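Local coordinates for protein ALKF (Bacillus cereus, PDB 3ZBO) that is of uncertain function but belongs to a family related to the HEAT-like repeat DNA glycosylases, with affinity for branched DNA structures, at residues K163-K174 with I198-R209. Residues are numbered along the deposited sequence; the frame is centred on the assembly and turned at random.
Sequences KDTIHHSPERTK and IAKEVGIVEVKR
I166 meets V202 and V205 where the turn between helices 152-165 and 171-187 of this HEAT-like helical fold lies against helix 192-202 and the first strand of the β-hairpin 204-207/215-218. Branched, apolar side chains suit this buried part: I166 crosses V202 at about a right angle, CG2 against CG1, and its chi1 of -169° sets CG1 opposite the backbone N, carrying CD1 tip to tip onto V205 CG2 (3.7 Å). I166 CG2 also covers one face of the H167 imidazole, whose NE2 bonds in the ring plane to a lone pair of V202 O (2.8 Å), a carbonyl at the helix's C-terminal end; the bond is bent, 138° at the hydrogen. G203, a glycine that tolerates positive phi, then leaves the helix. The solvent side is looser: a long salt bridge pairs K163 NZ with E201 OE1 (3.9 Å), and a water links R172 NH1 to R209 NH1, while R209 NH2 bonds K213 O. At the strand, K174's long chain passes V205 CG1 and brings NZ to E206 O (2.8 Å), almost in line with the C=O bond. The E171 chain, bent at chi2, turns OE1 to two donors from opposite faces of its carboxylate: K174 NZ, in a salt bridge, and K208 N, each 2.9 Å away.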
loop_
_atom_site.group_PDB
_atom_site.type_symbol
_atom_site.label_atom_id
_atom_site.label_comp_id
_atom_site.label_asym_id
_atom_site.label_seq_id
_atom_site.Cartn_x
_atom_site.Cartn_y
_atom_site.Cartn_z
ATOM N N LYS A 163 8.864 -13.732 -10.186
ATOM C CA LYS A 163 9.086 -15.176 -10.336
ATOM C C LYS A 163 10.487 -15.592 -9.811
ATOM O O LYS A 163 10.607 -16.589 -9.076
ATOM C CB LYS A 163 8.983 -15.581 -11.825
ATOM C CG LYS A 163 9.189 -17.101 -12.097
ATOM C CD LYS A 163 9.170 -17.329 -13.614
ATOM C CE LYS A 163 10.554 -17.151 -14.152
ATOM N NZ LYS A 163 10.750 -17.971 -15.407
ATOM N N ASP A 164 11.478 -14.809 -10.196
ATOM C CA ASP A 164 12.871 -15.226 -9.959
ATOM C C ASP A 164 13.277 -14.989 -8.537
ATOM O O ASP A 164 14.198 -15.729 -8.046
ATOM C CB ASP A 164 13.818 -14.486 -10.856
ATOM C CG ASP A 164 13.732 -14.968 -12.329
ATOM O OD1 ASP A 164 13.216 -16.034 -12.608
ATOM O OD2 ASP A 164 14.143 -14.154 -13.212
ATOM N N THR A 165 12.615 -14.068 -7.811
ATOM C CA THR A 165 13.195 -13.583 -6.564
ATOM C C THR A 165 12.235 -13.485 -5.373
ATOM O O THR A 165 12.682 -13.298 -4.200
ATOM C CB THR A 165 13.829 -12.189 -6.659
ATOM O OG1 THR A 165 12.829 -11.135 -6.864
ATOM C CG2 THR A 165 14.852 -12.089 -7.880
ATOM N N ILE A 166 10.955 -13.747 -5.606
ATOM C CA ILE A 166 10.021 -13.645 -4.463
ATOM C C ILE A 166 10.368 -14.541 -3.241
ATOM O O ILE A 166 10.258 -14.130 -2.066
ATOM C CB ILE A 166 8.543 -13.830 -4.928
ATOM C CG1 ILE A 166 7.593 -13.460 -3.806
ATOM C CG2 ILE A 166 8.285 -15.337 -5.380
ATOM C CD1 ILE A 166 6.093 -13.293 -4.313
ATOM N N HIS A 167 10.798 -15.775 -3.519
ATOM C CA HIS A 167 10.975 -16.688 -2.426
ATOM C C HIS A 167 12.201 -16.360 -1.596
ATOM O O HIS A 167 12.350 -16.906 -0.528
ATOM C CB HIS A 167 11.029 -18.126 -2.972
ATOM C CG HIS A 167 9.702 -18.607 -3.485
ATOM N ND1 HIS A 167 8.553 -18.625 -2.733
ATOM C CD2 HIS A 167 9.372 -19.153 -4.669
ATOM C CE1 HIS A 167 7.559 -19.126 -3.438
ATOM N NE2 HIS A 167 8.030 -19.432 -4.629
ATOM N N HIS A 168 13.043 -15.456 -2.086
ATOM C CA HIS A 168 14.247 -15.067 -1.285
ATOM C C HIS A 168 14.206 -13.574 -1.012
ATOM O O HIS A 168 15.198 -12.989 -0.553
ATOM C CB HIS A 168 15.509 -15.442 -2.050
ATOM C CG HIS A 168 15.694 -16.945 -2.087
ATOM N ND1 HIS A 168 15.365 -17.701 -3.190
ATOM C CD2 HIS A 168 16.016 -17.828 -1.112
ATOM C CE1 HIS A 168 15.582 -18.982 -2.933
ATOM N NE2 HIS A 168 15.974 -19.093 -1.675
ATOM N N SER A 169 13.020 -12.983 -1.127
ATOM C CA SER A 169 12.879 -11.549 -0.769
ATOM C C SER A 169 12.524 -11.390 0.703
ATOM O O SER A 169 12.059 -12.318 1.355
ATOM C CB SER A 169 11.715 -11.030 -1.591
ATOM O OG SER A 169 12.181 -10.892 -2.967
ATOM N N PRO A 170 12.757 -10.188 1.273
ATOM C CA PRO A 170 12.311 -9.930 2.638
ATOM C C PRO A 170 10.833 -10.128 2.804
ATOM O O PRO A 170 10.107 -9.989 1.812
ATOM C CB PRO A 170 12.702 -8.440 2.843
ATOM C CG PRO A 170 13.773 -8.134 1.808
ATOM C CD PRO A 170 13.381 -9.019 0.632
ATOM N N GLU A 171 10.413 -10.479 3.985
ATOM C CA GLU A 171 9.033 -10.932 4.223
ATOM C C GLU A 171 7.988 -9.953 3.713
ATOM O O GLU A 171 7.045 -10.344 3.024
ATOM C CB GLU A 171 8.698 -11.305 5.651
ATOM C CG GLU A 171 9.771 -12.262 6.262
ATOM C CD GLU A 171 9.919 -13.581 5.510
ATOM O OE1 GLU A 171 8.919 -14.109 4.953
ATOM O OE2 GLU A 171 11.066 -14.178 5.529
ATOM N N ARG A 172 8.082 -8.684 4.111
ATOM C CA ARG A 172 7.024 -7.788 3.664
ATOM C C ARG A 172 7.097 -7.521 2.203
ATOM O O ARG A 172 6.040 -7.268 1.546
ATOM C CB ARG A 172 7.064 -6.439 4.411
ATOM C CG ARG A 172 6.751 -6.567 5.884
ATOM C CD ARG A 172 5.602 -7.468 6.355
ATOM N NE ARG A 172 4.421 -7.242 5.487
ATOM C CZ ARG A 172 3.282 -7.858 5.738
ATOM N NH1 ARG A 172 3.137 -8.627 6.884
ATOM N NH2 ARG A 172 2.310 -7.745 4.836
ATOM N N THR A 173 8.264 -7.602 1.592
ATOM C CA THR A 173 8.411 -7.423 0.164
ATOM C C THR A 173 7.600 -8.549 -0.521
ATOM O O THR A 173 6.963 -8.328 -1.581
ATOM C CB THR A 173 9.902 -7.407 -0.248
ATOM O OG1 THR A 173 10.604 -6.538 0.634
ATOM C CG2 THR A 173 10.006 -6.864 -1.660
ATOM N N LYS A 174 7.704 -9.791 -0.009
ATOM C CA LYS A 174 7.047 -10.938 -0.615
ATOM C C LYS A 174 5.525 -10.643 -0.676
ATOM O O LYS A 174 4.870 -10.975 -1.669
ATOM C CB LYS A 174 7.142 -12.173 0.318
ATOM C CG LYS A 174 8.502 -12.764 0.410
ATOM C CD LYS A 174 8.370 -14.010 1.332
ATOM C CE LYS A 174 9.712 -14.655 1.541
ATOM N NZ LYS A 174 9.525 -15.752 2.601
ATOM N N ILE A 198 2.877 -17.180 -14.171
ATOM C CA ILE A 198 3.871 -16.890 -13.130
ATOM C C ILE A 198 3.357 -17.292 -11.775
ATOM O O ILE A 198 4.100 -17.832 -10.927
ATOM C CB ILE A 198 4.372 -15.503 -13.229
ATOM C CG1 ILE A 198 5.278 -15.574 -14.472
ATOM C CG2 ILE A 198 5.289 -15.137 -12.056
ATOM C CD1 ILE A 198 5.860 -14.426 -14.866
ATOM N N ALA A 199 2.089 -16.981 -11.531
ATOM C CA ALA A 199 1.489 -17.397 -10.217
ATOM C C ALA A 199 1.582 -18.887 -9.998
ATOM O O ALA A 199 1.915 -19.312 -8.887
ATOM C CB ALA A 199 0.063 -16.888 -10.056
ATOM N N LYS A 200 1.293 -19.680 -11.041
ATOM C CA LYS A 200 1.436 -21.124 -10.924
ATOM C C LYS A 200 2.875 -21.515 -10.633
ATOM O O LYS A 200 3.108 -22.410 -9.767
ATOM C CB LYS A 200 0.988 -21.717 -12.250
ATOM C CG LYS A 200 1.024 -23.227 -12.210
ATOM C CD LYS A 200 0.504 -23.803 -13.529
ATOM C CE LYS A 200 0.245 -25.311 -13.431
ATOM N NZ LYS A 200 0.243 -25.799 -14.849
ATOM N N GLU A 201 3.827 -20.867 -11.296
ATOM C CA GLU A 201 5.280 -21.175 -11.075
ATOM C C GLU A 201 5.699 -20.822 -9.651
ATOM O O GLU A 201 6.471 -21.585 -9.046
ATOM C CB GLU A 201 6.172 -20.469 -12.101
ATOM C CG GLU A 201 5.925 -21.085 -13.446
ATOM C CD GLU A 201 6.828 -20.640 -14.555
ATOM O OE1 GLU A 201 8.027 -20.505 -14.316
ATOM O OE2 GLU A 201 6.312 -20.523 -15.694
ATOM N N VAL A 202 5.188 -19.666 -9.141
ATOM C CA VAL A 202 5.564 -19.207 -7.815
ATOM C C VAL A 202 4.975 -20.103 -6.727
ATOM O O VAL A 202 5.644 -20.435 -5.733
ATOM C CB VAL A 202 5.119 -17.726 -7.698
ATOM C CG1 VAL A 202 5.145 -17.293 -6.266
ATOM C CG2 VAL A 202 6.113 -16.869 -8.436
ATOM N N GLY A 203 3.723 -20.475 -6.861
ATOM C CA GLY A 203 3.110 -21.333 -5.891
ATOM C C GLY A 203 2.825 -20.590 -4.589
ATOM O O GLY A 203 2.682 -19.382 -4.585
ATOM N N ILE A 204 2.814 -21.309 -3.481
ATOM C CA ILE A 204 2.550 -20.706 -2.203
ATOM C C ILE A 204 3.751 -19.829 -1.752
ATOM O O ILE A 204 4.909 -20.231 -1.869
ATOM C CB ILE A 204 2.385 -21.778 -1.094
ATOM C CG1 ILE A 204 1.153 -22.679 -1.420
ATOM C CG2 ILE A 204 2.221 -21.154 0.307
ATOM C CD1 ILE A 204 -0.154 -21.861 -1.423
ATOM N N VAL A 205 3.418 -18.635 -1.253
ATOM C CA VAL A 205 4.436 -17.696 -0.756
ATOM C C VAL A 205 4.200 -17.545 0.729
ATOM O O VAL A 205 3.050 -17.259 1.183
ATOM C CB VAL A 205 4.211 -16.296 -1.446
ATOM C CG1 VAL A 205 5.069 -15.208 -0.744
ATOM C CG2 VAL A 205 4.638 -16.456 -2.942
ATOM N N GLU A 206 5.249 -17.820 1.495
ATOM C CA GLU A 206 5.129 -17.829 2.966
ATOM C C GLU A 206 5.725 -16.545 3.515
ATOM O O GLU A 206 6.935 -16.310 3.395
ATOM C CB GLU A 206 5.820 -19.085 3.587
ATOM C CG GLU A 206 5.759 -18.951 5.101
ATOM C CD GLU A 206 6.427 -20.092 5.818
ATOM O OE1 GLU A 206 7.000 -21.012 5.228
ATOM O OE2 GLU A 206 6.333 -20.044 7.065
ATOM N N VAL A 207 4.842 -15.724 4.070
ATOM C CA VAL A 207 5.237 -14.467 4.727
ATOM C C VAL A 207 5.377 -14.755 6.235
ATOM O O VAL A 207 4.404 -14.972 6.940
ATOM C CB VAL A 207 4.172 -13.388 4.530
ATOM C CG1 VAL A 207 4.625 -12.065 5.162
ATOM C CG2 VAL A 207 3.945 -13.136 3.012
ATOM N N LYS A 208 6.653 -14.784 6.651
ATOM C CA LYS A 208 6.953 -14.990 8.098
ATOM C C LYS A 208 6.717 -13.712 8.828
ATOM O O LYS A 208 6.955 -12.629 8.301
ATOM C CB LYS A 208 8.401 -15.428 8.188
ATOM C CG LYS A 208 8.564 -16.772 7.549
ATOM C CD LYS A 208 9.997 -17.170 7.546
ATOM C CE LYS A 208 10.115 -18.420 6.625
ATOM N NZ LYS A 208 11.559 -18.693 6.270
ATOM N N ARG A 209 6.157 -13.861 10.025
ATOM C CA ARG A 209 5.742 -12.668 10.802
ATOM C C ARG A 209 6.120 -12.881 12.274
ATOM O O ARG A 209 6.033 -14.004 12.823
ATOM C CB ARG A 209 4.225 -12.518 10.666
ATOM C CG ARG A 209 3.840 -12.276 9.186
ATOM C CD ARG A 209 2.373 -11.988 9.039
ATOM N NE ARG A 209 1.585 -13.186 9.455
ATOM C CZ ARG A 209 0.259 -13.220 9.279
ATOM N NH1 ARG A 209 -0.308 -12.164 8.703
ATOM N NH2 ARG A 209 -0.478 -14.259 9.630
HETATM O O HOH W 1 8.555 -20.956 -7.127
HETATM O O HOH W 2 0.386 -9.685 7.255
#